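Long-range contacts in phage integrase/site-specific recombinase (Haloarcula marismortui, PDB 3NRW), which probably binds DNA and takes part in its integration by site-specific recombination, the chain here being the N-terminal, all-helical core-binding domain of the longer protein: residues A[7-12]-A[46-51]; A[34-39]-A[80-85]; A[50-55]-A[95-100]. All blocks are in the same frame, centred on the assembly; numbering follows the deposited sequence.

Contact 1: residues A[7-12]-A[46-51]; sequences LSPREA and RDITAM
L7 and M51, here selenomethionine, are joined by the one hydrogen bond between 7-12 and 46-51: M51 N donates to L7 O at 2.8 Å. Two weaker contacts from alpha carbons run beside it, A50 CA to the same L7 O at 3.4 Å and S8 CA to T49 O at 3.3 Å, so the two backbones lie close where S8 passes A50.

The residues just after this crossing start helix 9-20. S8 is its N-cap and forms a capping box with E11: E11 N donates to S8 OG, and S8 N donates to E11 OE1 on its anti lone pair, nearly straight at 173°. The S8 side chain reaches forward to E11 N because OG is set between the backbone N and the carbonyl carbon. At the other segment, D47, with positive phi, is the C-prime residue of the Schellman motif that ends helix 26-45. The contact thus brings the start of one helix to the loop that leaves the next.

Apolar packing is carried by P9, A12 and M51. P9 turns CG and CD to I48 O, each 3.3 Å from it, and P9 CG also lies 3.9 Å from M51 SE. The M51 chain bends at both chi2 (-63°) and chi3 (-80°); this folds SE back beside P9, and M51 CG rests 3.6 Å from A12 CB. Beyond the segments M51 packs on F39 and on W86, L87 and L90 of helix 73-92, and A12 O accepts a hydrogen bond from W86 NE1.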
ATOM      1  N   LEU A   7       1.621  12.952   1.506  1.00 15.79           N
ATOM      2  CA  LEU A   7       2.661  12.227   0.789  1.00 12.31           C
ATOM      3  C   LEU A   7       2.099  11.547  -0.447  1.00 14.80           C
ATOM      4  O   LEU A   7       0.994  10.999  -0.428  1.00 15.59           O
ATOM      5  CB  LEU A   7       3.303  11.160   1.682  1.00 15.14           C
ATOM      6  CG  LEU A   7       4.050  11.619   2.935  1.00 16.98           C
ATOM      7  CD1 LEU A   7       4.570  10.399   3.685  1.00 19.42           C
ATOM      8  CD2 LEU A   7       5.199  12.536   2.548  1.00 17.30           C
ATOM      9  N   SER A   8       2.880  11.588  -1.518  1.00 14.44           N
ATOM     10  CA  SER A   8       2.498  10.956  -2.771  1.00 14.21           C
ATOM     11  C   SER A   8       2.716   9.468  -2.578  1.00 14.96           C
ATOM     12  O   SER A   8       3.373   9.050  -1.621  1.00 14.66           O
ATOM     13  CB  SER A   8       3.399  11.442  -3.903  1.00 14.66           C
ATOM     14  OG  SER A   8       4.740  11.019  -3.695  1.00 14.80           O
ATOM     15  N   PRO A   9       2.158   8.646  -3.476  1.00 14.38           N
ATOM     16  CA  PRO A   9       2.348   7.204  -3.339  1.00 13.75           C
ATOM     17  C   PRO A   9       3.839   6.848  -3.257  1.00 15.15           C
ATOM     18  O   PRO A   9       4.258   6.122  -2.350  1.00 14.65           O
ATOM     19  CB  PRO A   9       1.671   6.657  -4.592  1.00 15.62           C
ATOM     20  CG  PRO A   9       0.488   7.593  -4.737  1.00 13.09           C
ATOM     21  CD  PRO A   9       1.133   8.952  -4.494  1.00 13.98           C
ATOM     22  N   ARG A  10       4.645   7.376  -4.175  1.00 13.66           N
ATOM     23  CA  ARG A  10       6.075   7.074  -4.173  1.00 15.75           C
ATOM     24  C   ARG A  10       6.751   7.509  -2.869  1.00 14.38           C
ATOM     25  O   ARG A  10       7.516   6.743  -2.281  1.00 14.72           O
ATOM     26  CB  ARG A  10       6.770   7.730  -5.374  1.00 19.80           C
ATOM     27  CG  ARG A  10       6.685   9.241  -5.411  1.00 26.87           C
ATOM     28  CD  ARG A  10       7.329   9.790  -6.672  1.00 40.09           C
ATOM     29  NE  ARG A  10       8.671   9.252  -6.885  1.00 34.85           N
ATOM     30  CZ  ARG A  10       9.445   9.581  -7.913  1.00 47.65           C
ATOM     31  NH1 ARG A  10       9.008  10.448  -8.818  1.00 45.50           N
ATOM     32  NH2 ARG A  10      10.652   9.045  -8.043  1.00 40.65           N
ATOM     33  N   GLU A  11       6.460   8.722  -2.408  1.00 13.83           N
ATOM     34  CA  GLU A  11       7.062   9.210  -1.168  1.00 16.61           C
ATOM     35  C   GLU A  11       6.664   8.328   0.013  1.00 14.94           C
ATOM     36  O   GLU A  11       7.502   7.969   0.846  1.00 14.36           O
ATOM     37  CB  GLU A  11       6.630  10.647  -0.880  1.00 22.21           C
ATOM     38  CG  GLU A  11       7.031  11.650  -1.937  1.00 27.85           C
ATOM     39  CD  GLU A  11       6.565  13.043  -1.589  1.00 32.71           C
ATOM     40  OE1 GLU A  11       5.358  13.215  -1.297  1.00 19.52           O
ATOM     41  OE2 GLU A  11       7.405  13.968  -1.614  1.00 42.73           O
ATOM     42  N   ALA A  12       5.378   7.991   0.085  1.00 10.88           N
ATOM     43  CA  ALA A  12       4.857   7.150   1.162  1.00 13.73           C
ATOM     44  C   ALA A  12       5.468   5.753   1.119  1.00 15.04           C
ATOM     45  O   ALA A  12       5.720   5.144   2.162  1.00 14.11           O
ATOM     46  CB  ALA A  12       3.333   7.055   1.064  1.00 17.39           C
ATOM     47  N   ARG A  46      -3.580   6.393 -12.084  1.00 17.90           N
ATOM     48  CA  ARG A  46      -4.953   6.777 -11.787  1.00 22.27           C
ATOM     49  C   ARG A  46      -5.007   8.191 -11.214  1.00 20.90           C
ATOM     50  O   ARG A  46      -6.020   8.598 -10.647  1.00 24.93           O
ATOM     51  CB  ARG A  46      -5.573   5.804 -10.781  1.00 24.55           C
ATOM     52  CG  ARG A  46      -5.685   4.368 -11.265  1.00 34.94           C
ATOM     53  CD  ARG A  46      -6.501   4.280 -12.541  1.00 39.09           C
ATOM     54  NE  ARG A  46      -7.521   3.236 -12.465  1.00 41.84           N
ATOM     55  CZ  ARG A  46      -8.581   3.286 -11.664  1.00 51.66           C
ATOM     56  NH1 ARG A  46      -8.765   4.329 -10.868  1.00 53.25           N
ATOM     57  NH2 ARG A  46      -9.462   2.293 -11.657  1.00 40.59           N
ATOM     58  N   ASP A  47      -3.904   8.923 -11.353  1.00 20.27           N
ATOM     59  CA  ASP A  47      -3.792  10.300 -10.881  1.00 21.46           C
ATOM     60  C   ASP A  47      -4.007  10.508  -9.381  1.00 25.63           C
ATOM     61  O   ASP A  47      -4.559  11.525  -8.962  1.00 25.35           O
ATOM     62  CB  ASP A  47      -4.750  11.215 -11.657  1.00 27.46           C
ATOM     63  CG  ASP A  47      -4.560  11.127 -13.162  1.00 29.71           C
ATOM     64  OD1 ASP A  47      -3.400  11.176 -13.627  1.00 24.52           O
ATOM     65  OD2 ASP A  47      -5.575  11.017 -13.882  1.00 34.76           O
ATOM     66  N   ILE A  48      -3.588   9.545  -8.568  1.00 18.00           N
ATOM     67  CA  ILE A  48      -3.697   9.681  -7.116  1.00 18.21           C
ATOM     68  C   ILE A  48      -2.391  10.339  -6.666  1.00 19.28           C
ATOM     69  O   ILE A  48      -1.362   9.676  -6.569  1.00 19.63           O
ATOM     70  CB  ILE A  48      -3.851   8.300  -6.448  1.00 12.85           C
ATOM     71  CG1 ILE A  48      -5.209   7.702  -6.844  1.00 17.89           C
ATOM     72  CG2 ILE A  48      -3.716   8.419  -4.921  1.00 16.13           C
ATOM     73  CD1 ILE A  48      -5.409   6.256  -6.435  1.00 25.98           C
ATOM     74  N   THR A  49      -2.438  11.640  -6.386  1.00 16.75           N
ATOM     75  CA  THR A  49      -1.240  12.389  -6.003  1.00 19.21           C
ATOM     76  C   THR A  49      -0.923  12.461  -4.516  1.00 18.07           C
ATOM     77  O   THR A  49       0.170  12.878  -4.142  1.00 17.20           O
ATOM     78  CB  THR A  49      -1.299  13.832  -6.540  1.00 26.05           C
ATOM     79  OG1 THR A  49      -2.449  14.489  -5.996  1.00 28.32           O
ATOM     80  CG2 THR A  49      -1.392  13.829  -8.062  1.00 28.20           C
ATOM     81  N   ALA A  50      -1.877  12.075  -3.673  1.00 16.06           N
ATOM     82  CA  ALA A  50      -1.681  12.096  -2.228  1.00 16.30           C
ATOM     83  C   ALA A  50      -2.374  10.868  -1.661  1.00 16.81           C
ATOM     84  O   ALA A  50      -3.500  10.556  -2.043  1.00 16.68           O
ATOM     85  CB  ALA A  50      -2.280  13.369  -1.625  1.00 16.75           C
HETATM   86  N   MSE A  51      -1.712  10.171  -0.745  1.00 15.81           N
HETATM   87  CA  MSE A  51      -2.304   8.974  -0.178  1.00 16.39           C
HETATM   88  C   MSE A  51      -3.615   9.234   0.557  1.00 16.50           C
HETATM   89  O   MSE A  51      -4.472   8.354   0.626  1.00 13.88           O
HETATM   90  CB  MSE A  51      -1.301   8.281   0.752  1.00 13.86           C
HETATM   91  CG  MSE A  51      -0.108   7.667   0.030  1.00 14.57           C
HETATM   92 SE   MSE A  51      -0.591   6.231  -1.219  1.00 21.34          SE
HETATM   93  CE  MSE A  51      -0.802   4.777   0.067  1.00 17.11           C
TER

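Contact 2: residues A[34-39]-A[80-85]; sequences YRLKHF and MQTLKN
Helices 26-45 and 73-92 cross steeply here: the axes of 34-39 and 80-85 approach to 9.4 Å at a signed angle of -79°, with L36 and L83 nearest by alpha carbon at 6.9 Å. So steep a crossing confines the contact to a short patch of each helix.

T82 is the central residue, its two branches serving different partners. OG1 lies beside the backbone N and accepts from R35 NH1 at 2.9 Å, with an N-H...O angle of 149°; it is also weakly hydrogen-bonded to G78 O one turn back. The hydroxyl meets the guanidinium at its edge, only slightly out of its plane. R35 gets there with a chain extended from CG to NE, crossing the T82 side chain at about a right angle, and R35 CD also passes T82 OG1 at 3.5 Å. The T82 methyl CG2, anti to the backbone N, meets L36, 3.9 Å from both its CG and its CD2.

One turn further along helix 26-45, F39 CG stands anti to the backbone N (chi1 -175°), which carries the ring towards helix 73-92. L83 CD1 sits over one face of this ring, 4.0 Å from F39 CD2 and displaced towards the rim. Y62 of helix 56-67 meets F39 edge-to-face, and the W86 ring stands almost perpendicular to it; L36 also packs on Y16 of helix 9-20. Polar contact thus lies at the partly exposed margin, R35, and leucine and aromatic packing at the buried centre. Such a near-perpendicular crossing is consistent with the four-helix core-binding domain of tyrosine recombinases, whose helix pairs cross at roughly right angles.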
ATOM      1  N   TYR A  34       8.565  -4.956  -3.814  1.00 13.54           N
ATOM      2  CA  TYR A  34       7.941  -5.555  -4.996  1.00 16.04           C
ATOM      3  C   TYR A  34       6.418  -5.487  -4.921  1.00 17.40           C
ATOM      4  O   TYR A  34       5.755  -5.164  -5.910  1.00 18.81           O
ATOM      5  CB  TYR A  34       8.389  -7.011  -5.153  1.00 19.44           C
ATOM      6  CG  TYR A  34       9.887  -7.175  -5.213  1.00 23.84           C
ATOM      7  CD1 TYR A  34      10.499  -8.327  -4.717  1.00 21.72           C
ATOM      8  CD2 TYR A  34      10.700  -6.164  -5.730  1.00 25.84           C
ATOM      9  CE1 TYR A  34      11.882  -8.464  -4.730  1.00 26.96           C
ATOM     10  CE2 TYR A  34      12.082  -6.293  -5.747  1.00 31.09           C
ATOM     11  CZ  TYR A  34      12.667  -7.442  -5.243  1.00 32.75           C
ATOM     12  OH  TYR A  34      14.039  -7.561  -5.234  1.00 36.11           O
ATOM     13  N   ARG A  35       5.860  -5.783  -3.752  1.00 13.09           N
ATOM     14  CA  ARG A  35       4.414  -5.750  -3.596  1.00 14.19           C
ATOM     15  C   ARG A  35       3.835  -4.352  -3.783  1.00 20.16           C
ATOM     16  O   ARG A  35       2.849  -4.177  -4.503  1.00 17.46           O
ATOM     17  CB  ARG A  35       4.019  -6.284  -2.221  1.00 17.88           C
ATOM     18  CG  ARG A  35       4.351  -7.750  -2.025  1.00 16.58           C
ATOM     19  CD  ARG A  35       4.233  -8.147  -0.566  1.00 21.84           C
ATOM     20  NE  ARG A  35       4.594  -9.545  -0.364  1.00 22.03           N
ATOM     21  CZ  ARG A  35       4.844 -10.089   0.823  1.00 26.16           C
ATOM     22  NH1 ARG A  35       4.776  -9.353   1.927  1.00 20.27           N
ATOM     23  NH2 ARG A  35       5.160 -11.374   0.905  1.00 25.32           N
ATOM     24  N   LEU A  36       4.452  -3.363  -3.149  1.00 14.34           N
ATOM     25  CA  LEU A  36       3.956  -1.997  -3.232  1.00 13.79           C
ATOM     26  C   LEU A  36       4.247  -1.330  -4.560  1.00 17.53           C
ATOM     27  O   LEU A  36       3.624  -0.325  -4.896  1.00 13.43           O
ATOM     28  CB  LEU A  36       4.524  -1.164  -2.085  1.00 13.13           C
ATOM     29  CG  LEU A  36       4.067  -1.631  -0.700  1.00 19.39           C
ATOM     30  CD1 LEU A  36       4.624  -0.707   0.369  1.00 20.35           C
ATOM     31  CD2 LEU A  36       2.538  -1.648  -0.645  1.00 19.41           C
ATOM     32  N   LYS A  37       5.185  -1.884  -5.324  1.00 14.50           N
ATOM     33  CA  LYS A  37       5.496  -1.306  -6.623  1.00 15.64           C
ATOM     34  C   LYS A  37       4.239  -1.313  -7.486  1.00 14.66           C
ATOM     35  O   LYS A  37       3.980  -0.368  -8.228  1.00 11.83           O
ATOM     36  CB  LYS A  37       6.608  -2.099  -7.319  1.00 15.64           C
ATOM     37  CG  LYS A  37       6.977  -1.555  -8.699  1.00 24.74           C
ATOM     38  CD  LYS A  37       8.005  -2.447  -9.375  1.00 24.92           C
ATOM     39  CE  LYS A  37       8.238  -2.029 -10.816  1.00 35.82           C
ATOM     40  NZ  LYS A  37       9.188  -2.942 -11.512  1.00 47.31           N
ATOM     41  N   HIS A  38       3.446  -2.376  -7.379  1.00 12.10           N
ATOM     42  CA  HIS A  38       2.228  -2.471  -8.169  1.00 13.61           C
ATOM     43  C   HIS A  38       1.249  -1.381  -7.788  1.00 12.23           C
ATOM     44  O   HIS A  38       0.562  -0.823  -8.643  1.00 14.89           O
ATOM     45  CB  HIS A  38       1.566  -3.838  -7.993  1.00 13.13           C
ATOM     46  CG  HIS A  38       2.416  -4.971  -8.468  1.00 16.79           C
ATOM     47  ND1 HIS A  38       3.127  -5.781  -7.606  1.00 27.27           N
ATOM     48  CD2 HIS A  38       2.727  -5.385  -9.717  1.00 14.70           C
ATOM     49  CE1 HIS A  38       3.841  -6.643  -8.308  1.00 15.25           C
ATOM     50  NE2 HIS A  38       3.616  -6.423  -9.591  1.00 21.14           N
ATOM     51  N   PHE A  39       1.182  -1.074  -6.502  1.00 11.91           N
ATOM     52  CA  PHE A  39       0.262  -0.049  -6.057  1.00 11.52           C
ATOM     53  C   PHE A  39       0.702   1.346  -6.487  1.00 12.68           C
ATOM     54  O   PHE A  39      -0.115   2.147  -6.941  1.00 14.22           O
ATOM     55  CB  PHE A  39       0.102  -0.082  -4.543  1.00 12.88           C
ATOM     56  CG  PHE A  39      -0.926   0.878  -4.046  1.00 13.33           C
ATOM     57  CD1 PHE A  39      -0.589   2.199  -3.774  1.00 14.97           C
ATOM     58  CD2 PHE A  39      -2.254   0.492  -3.960  1.00 15.30           C
ATOM     59  CE1 PHE A  39      -1.563   3.124  -3.426  1.00 16.33           C
ATOM     60  CE2 PHE A  39      -3.237   1.409  -3.613  1.00 20.34           C
ATOM     61  CZ  PHE A  39      -2.891   2.726  -3.350  1.00 17.22           C
HETATM   62  N   MSE A  80      -1.917  -7.778  -0.340  1.00 18.71           N
HETATM   63  CA  MSE A  80      -2.934  -6.954   0.304  1.00 16.97           C
HETATM   64  C   MSE A  80      -2.589  -6.725   1.773  1.00 19.43           C
HETATM   65  O   MSE A  80      -2.888  -5.666   2.324  1.00 18.95           O
HETATM   66  CB  MSE A  80      -4.321  -7.604   0.178  1.00 18.25           C
HETATM   67  CG  MSE A  80      -4.866  -7.679  -1.260  1.00 17.95           C
HETATM   68 SE   MSE A  80      -4.930  -5.957  -2.149  1.00 30.61          SE
HETATM   69  CE  MSE A  80      -6.316  -5.071  -1.104  1.00 26.15           C
ATOM     70  N   GLN A  81      -1.962  -7.717   2.399  1.00 20.21           N
ATOM     71  CA  GLN A  81      -1.569  -7.613   3.802  1.00 21.99           C
ATOM     72  C   GLN A  81      -0.490  -6.544   3.965  1.00 21.39           C
ATOM     73  O   GLN A  81      -0.494  -5.779   4.933  1.00 19.10           O
ATOM     74  CB  GLN A  81      -1.046  -8.954   4.314  1.00 26.78           C
ATOM     75  CG  GLN A  81      -0.584  -8.918   5.760  1.00 31.59           C
ATOM     76  CD  GLN A  81      -1.695  -8.520   6.712  1.00 32.55           C
ATOM     77  OE1 GLN A  81      -2.696  -9.225   6.845  1.00 28.84           O
ATOM     78  NE2 GLN A  81      -1.530  -7.378   7.372  1.00 32.27           N
ATOM     79  N   THR A  82       0.445  -6.501   3.021  1.00 20.50           N
ATOM     80  CA  THR A  82       1.491  -5.498   3.084  1.00 16.57           C
ATOM     81  C   THR A  82       0.846  -4.143   2.828  1.00 13.69           C
ATOM     82  O   THR A  82       1.211  -3.157   3.457  1.00 15.91           O
ATOM     83  CB  THR A  82       2.616  -5.767   2.059  1.00 18.52           C
ATOM     84  OG1 THR A  82       3.460  -6.823   2.542  1.00 18.51           O
ATOM     85  CG2 THR A  82       3.461  -4.515   1.849  1.00 17.74           C
ATOM     86  N   LEU A  83      -0.126  -4.097   1.920  1.00 17.99           N
ATOM     87  CA  LEU A  83      -0.824  -2.845   1.635  1.00 13.26           C
ATOM     88  C   LEU A  83      -1.485  -2.382   2.930  1.00 18.32           C
ATOM     89  O   LEU A  83      -1.426  -1.207   3.298  1.00 16.05           O
ATOM     90  CB  LEU A  83      -1.892  -3.051   0.546  1.00 20.04           C
ATOM     91  CG  LEU A  83      -2.798  -1.850   0.241  1.00 17.81           C
ATOM     92  CD1 LEU A  83      -1.947  -0.655  -0.151  1.00 24.48           C
ATOM     93  CD2 LEU A  83      -3.785  -2.189  -0.876  1.00 15.18           C
ATOM     94  N   LYS A  84      -2.113  -3.325   3.625  1.00 18.63           N
ATOM     95  CA  LYS A  84      -2.787  -3.033   4.884  1.00 17.63           C
ATOM     96  C   LYS A  84      -1.815  -2.486   5.936  1.00 18.13           C
ATOM     97  O   LYS A  84      -2.092  -1.474   6.581  1.00 17.24           O
ATOM     98  CB  LYS A  84      -3.460  -4.300   5.424  1.00 22.39           C
ATOM     99  CG  LYS A  84      -4.041  -4.142   6.823  1.00 33.07           C
ATOM    100  CD  LYS A  84      -5.324  -3.339   6.801  1.00 39.30           C
ATOM    101  CE  LYS A  84      -6.541  -4.249   6.834  1.00 37.35           C
ATOM    102  NZ  LYS A  84      -6.705  -4.895   8.169  1.00 40.79           N
ATOM    103  N   ASN A  85      -0.682  -3.158   6.113  1.00 17.68           N
ATOM    104  CA  ASN A  85       0.303  -2.718   7.096  1.00 18.54           C
ATOM    105  C   ASN A  85       0.860  -1.351   6.735  1.00 18.85           C
ATOM    106  O   ASN A  85       1.177  -0.536   7.609  1.00 18.59           O
ATOM    107  CB  ASN A  85       1.445  -3.724   7.202  1.00 17.89           C
ATOM    108  CG  ASN A  85       0.967  -5.085   7.640  1.00 21.71           C
ATOM    109  OD1 ASN A  85      -0.068  -5.205   8.292  1.00 29.55           O
ATOM    110  ND2 ASN A  85       1.720  -6.119   7.296  1.00 26.02           N
TER

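Contact 3: residues A[50-55]-A[95-100]; sequences AMRELT and VVDEDL
R52 lays its guanidinium against the backbone of V95, whose O sits 3.6 Å above the plane, over its centre. The chain leaves with CG anti to the backbone N (chi1 -167°) and bends at chi3 (-60°), which folds the head back over the V95 carbonyl. D97 OD2 lies at the guanidinium edge, in plane, but at 4.0 Å from R52 NH1 this salt bridge is long. The stronger grip comes from outside the segments, where D94 O and P5 O both accept hydrogen bonds from R52 NH2.

Here the loop between helices 26-45 and 56-67, with its 3-10 turn 51-53, meets the tail that follows helix 73-92, itself folded into a type I turn from D97 to L100. Two waters join them: one accepts from R52 N and donates to V95 O, the other donates to L54 O and, at 2.9 Å, to D97 OD1.

Beneath the polar layer, V96 points CG2 at M51 CB, 3.7 Å away, and rests CG1 on M51 O. L100 divides its methyls: CD2 packs 3.7 Å from L54 CB, whereas CD1 lies 3.6 Å from L54 O and beside T55 CA.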
ATOM      1  N   ALA A  50      -1.877  12.075  -3.673  1.00 16.06           N
ATOM      2  CA  ALA A  50      -1.681  12.096  -2.228  1.00 16.30           C
ATOM      3  C   ALA A  50      -2.374  10.868  -1.661  1.00 16.81           C
ATOM      4  O   ALA A  50      -3.500  10.556  -2.043  1.00 16.68           O
ATOM      5  CB  ALA A  50      -2.280  13.369  -1.625  1.00 16.75           C
HETATM    6  N   MSE A  51      -1.712  10.171  -0.745  1.00 15.81           N
HETATM    7  CA  MSE A  51      -2.304   8.974  -0.178  1.00 16.39           C
HETATM    8  C   MSE A  51      -3.615   9.234   0.557  1.00 16.50           C
HETATM    9  O   MSE A  51      -4.472   8.354   0.626  1.00 13.88           O
HETATM   10  CB  MSE A  51      -1.301   8.281   0.752  1.00 13.86           C
HETATM   11  CG  MSE A  51      -0.108   7.667   0.030  1.00 14.57           C
HETATM   12 SE   MSE A  51      -0.591   6.231  -1.219  1.00 21.34          SE
HETATM   13  CE  MSE A  51      -0.802   4.777   0.067  1.00 17.11           C
ATOM     14  N   ARG A  52      -3.782  10.438   1.095  1.00 15.91           N
ATOM     15  CA  ARG A  52      -5.010  10.760   1.813  1.00 18.81           C
ATOM     16  C   ARG A  52      -6.235  10.689   0.893  1.00 17.01           C
ATOM     17  O   ARG A  52      -7.368  10.566   1.364  1.00 19.43           O
ATOM     18  CB  ARG A  52      -4.906  12.155   2.438  1.00 19.34           C
ATOM     19  CG  ARG A  52      -5.995  12.464   3.453  1.00 32.47           C
ATOM     20  CD  ARG A  52      -5.868  13.888   3.963  1.00 34.53           C
ATOM     21  NE  ARG A  52      -4.581  14.139   4.611  1.00 32.75           N
ATOM     22  CZ  ARG A  52      -4.215  13.632   5.785  1.00 24.49           C
ATOM     23  NH1 ARG A  52      -5.032  12.835   6.458  1.00 30.66           N
ATOM     24  NH2 ARG A  52      -3.035  13.945   6.301  1.00 28.58           N
ATOM     25  N   GLU A  53      -6.001  10.755  -0.414  1.00 16.68           N
ATOM     26  CA  GLU A  53      -7.076  10.699  -1.405  1.00 18.57           C
ATOM     27  C   GLU A  53      -7.710   9.315  -1.502  1.00 21.37           C
ATOM     28  O   GLU A  53      -8.803   9.164  -2.044  1.00 20.36           O
ATOM     29  CB  GLU A  53      -6.547  11.117  -2.781  1.00 24.87           C
ATOM     30  CG  GLU A  53      -6.114  12.577  -2.852  1.00 35.21           C
ATOM     31  CD  GLU A  53      -5.476  12.948  -4.180  1.00 39.17           C
ATOM     32  OE1 GLU A  53      -5.194  14.148  -4.390  1.00 51.17           O
ATOM     33  OE2 GLU A  53      -5.246  12.044  -5.010  1.00 30.06           O
ATOM     34  N   LEU A  54      -7.022   8.304  -0.981  1.00 17.40           N
ATOM     35  CA  LEU A  54      -7.541   6.942  -1.016  1.00 19.13           C
ATOM     36  C   LEU A  54      -8.849   6.797  -0.245  1.00 21.83           C
ATOM     37  O   LEU A  54      -9.082   7.495   0.743  1.00 22.60           O
ATOM     38  CB  LEU A  54      -6.509   5.972  -0.449  1.00 17.49           C
ATOM     39  CG  LEU A  54      -5.283   5.753  -1.332  1.00 18.72           C
ATOM     40  CD1 LEU A  54      -4.301   4.855  -0.604  1.00 19.73           C
ATOM     41  CD2 LEU A  54      -5.705   5.127  -2.663  1.00 17.65           C
ATOM     42  N   THR A  55      -9.693   5.880  -0.715  1.00 19.76           N
ATOM     43  CA  THR A  55     -10.995   5.593  -0.111  1.00 16.76           C
ATOM     44  C   THR A  55     -11.271   4.100  -0.233  1.00 18.79           C
ATOM     45  O   THR A  55     -10.528   3.379  -0.899  1.00 17.71           O
ATOM     46  CB  THR A  55     -12.140   6.304  -0.855  1.00 18.86           C
ATOM     47  OG1 THR A  55     -12.189   5.829  -2.206  1.00 16.91           O
ATOM     48  CG2 THR A  55     -11.937   7.808  -0.855  1.00 19.87           C
ATOM     49  N   VAL A  95      -0.811  10.562   7.713  1.00 17.12           N
ATOM     50  CA  VAL A  95      -0.742  10.731   6.261  1.00 18.85           C
ATOM     51  C   VAL A  95      -2.052  10.350   5.571  1.00 19.69           C
ATOM     52  O   VAL A  95      -2.353  10.832   4.477  1.00 21.95           O
ATOM     53  CB  VAL A  95       0.429   9.910   5.680  1.00 20.54           C
ATOM     54  CG1 VAL A  95       0.411   9.951   4.157  1.00 19.74           C
ATOM     55  CG2 VAL A  95       1.740  10.478   6.196  1.00 23.05           C
ATOM     56  N   VAL A  96      -2.829   9.479   6.206  1.00 21.59           N
ATOM     57  CA  VAL A  96      -4.116   9.094   5.650  1.00 20.86           C
ATOM     58  C   VAL A  96      -5.149   9.032   6.772  1.00 25.09           C
ATOM     59  O   VAL A  96      -4.789   8.972   7.948  1.00 23.47           O
ATOM     60  CB  VAL A  96      -4.062   7.727   4.937  1.00 23.64           C
ATOM     61  CG1 VAL A  96      -5.325   7.536   4.133  1.00 37.22           C
ATOM     62  CG2 VAL A  96      -2.854   7.652   4.011  1.00 24.29           C
ATOM     63  N   ASP A  97      -6.426   9.069   6.399  1.00 21.99           N
ATOM     64  CA  ASP A  97      -7.531   9.009   7.356  1.00 31.29           C
ATOM     65  C   ASP A  97      -7.368   7.808   8.279  1.00 24.28           C
ATOM     66  O   ASP A  97      -7.019   6.718   7.831  1.00 26.11           O
ATOM     67  CB  ASP A  97      -8.866   8.890   6.617  1.00 35.64           C
ATOM     68  CG  ASP A  97      -9.260  10.169   5.905  1.00 42.57           C
ATOM     69  OD1 ASP A  97     -10.206  10.120   5.091  1.00 51.59           O
ATOM     70  OD2 ASP A  97      -8.637  11.221   6.165  1.00 43.54           O
ATOM     71  N   GLU A  98      -7.639   8.002   9.564  1.00 28.17           N
ATOM     72  CA  GLU A  98      -7.498   6.920  10.527  1.00 24.83           C
ATOM     73  C   GLU A  98      -8.386   5.709  10.257  1.00 23.04           C
ATOM     74  O   GLU A  98      -8.065   4.602  10.687  1.00 27.62           O
ATOM     75  CB  GLU A  98      -7.750   7.430  11.950  1.00 33.11           C
ATOM     76  CG  GLU A  98      -9.023   8.243  12.118  1.00 40.32           C
ATOM     77  CD  GLU A  98      -8.791   9.735  11.958  1.00 55.32           C
ATOM     78  OE1 GLU A  98      -8.366  10.170  10.863  1.00 49.22           O
ATOM     79  OE2 GLU A  98      -9.034  10.478  12.935  1.00 55.27           O
ATOM     80  N   ASP A  99      -9.495   5.900   9.547  1.00 23.28           N
ATOM     81  CA  ASP A  99     -10.389   4.778   9.264  1.00 28.74           C
ATOM     82  C   ASP A  99     -10.166   4.120   7.905  1.00 27.53           C
ATOM     83  O   ASP A  99     -10.984   3.316   7.458  1.00 27.82           O
ATOM     84  CB  ASP A  99     -11.856   5.214   9.377  1.00 28.51           C
ATOM     85  CG  ASP A  99     -12.233   6.283   8.364  1.00 37.10           C
ATOM     86  OD1 ASP A  99     -13.432   6.624   8.282  1.00 38.94           O
ATOM     87  OD2 ASP A  99     -11.340   6.789   7.651  1.00 43.36           O
ATOM     88  N   LEU A 100      -9.055   4.439   7.250  1.00 28.69           N
ATOM     89  CA  LEU A 100      -8.787   3.860   5.941  1.00 23.67           C
ATOM     90  C   LEU A 100      -8.206   2.445   5.958  1.00 22.90           C
ATOM     91  O   LEU A 100      -8.677   1.566   5.238  1.00 23.98           O
ATOM     92  CB  LEU A 100      -7.850   4.764   5.139  1.00 22.59           C
ATOM     93  CG  LEU A 100      -7.612   4.250   3.716  1.00 20.60           C
ATOM     94  CD1 LEU A 100      -8.837   4.548   2.852  1.00 26.31           C
ATOM     95  CD2 LEU A 100      -6.386   4.910   3.129  1.00 22.02           C
TER
HETATM   96  O   HOH W   1      -1.519  12.049   2.083  1.00 17.12           O
HETATM   97  O   HOH W   2     -10.126   7.901   3.179  1.00 30.37           O

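Overall arrangement
From the N terminus, the chain enters helix 9-20 at 7-12, passes through helix 26-45, and comes back at 46-51 to close the loop of contact 1. Contact 2 opens inside that loop, at 34-39, and closes at 80-85 on helix 73-92, so contacts 1 and 2 cross. Contact 3 begins at 50-55, where contact 1 ends, sharing A50 and M51, and closes at 95-100 after helix 73-92; it too crosses contact 2. F39 of contact 2 meets M51 and L54, linking the helix crossing to both loop contacts, while L7 touches V95. Together they tie helices 9-20, 26-45 and 73-92 to the loop 46-55 and to 95-100, with helix 56-67 starting right after that loop.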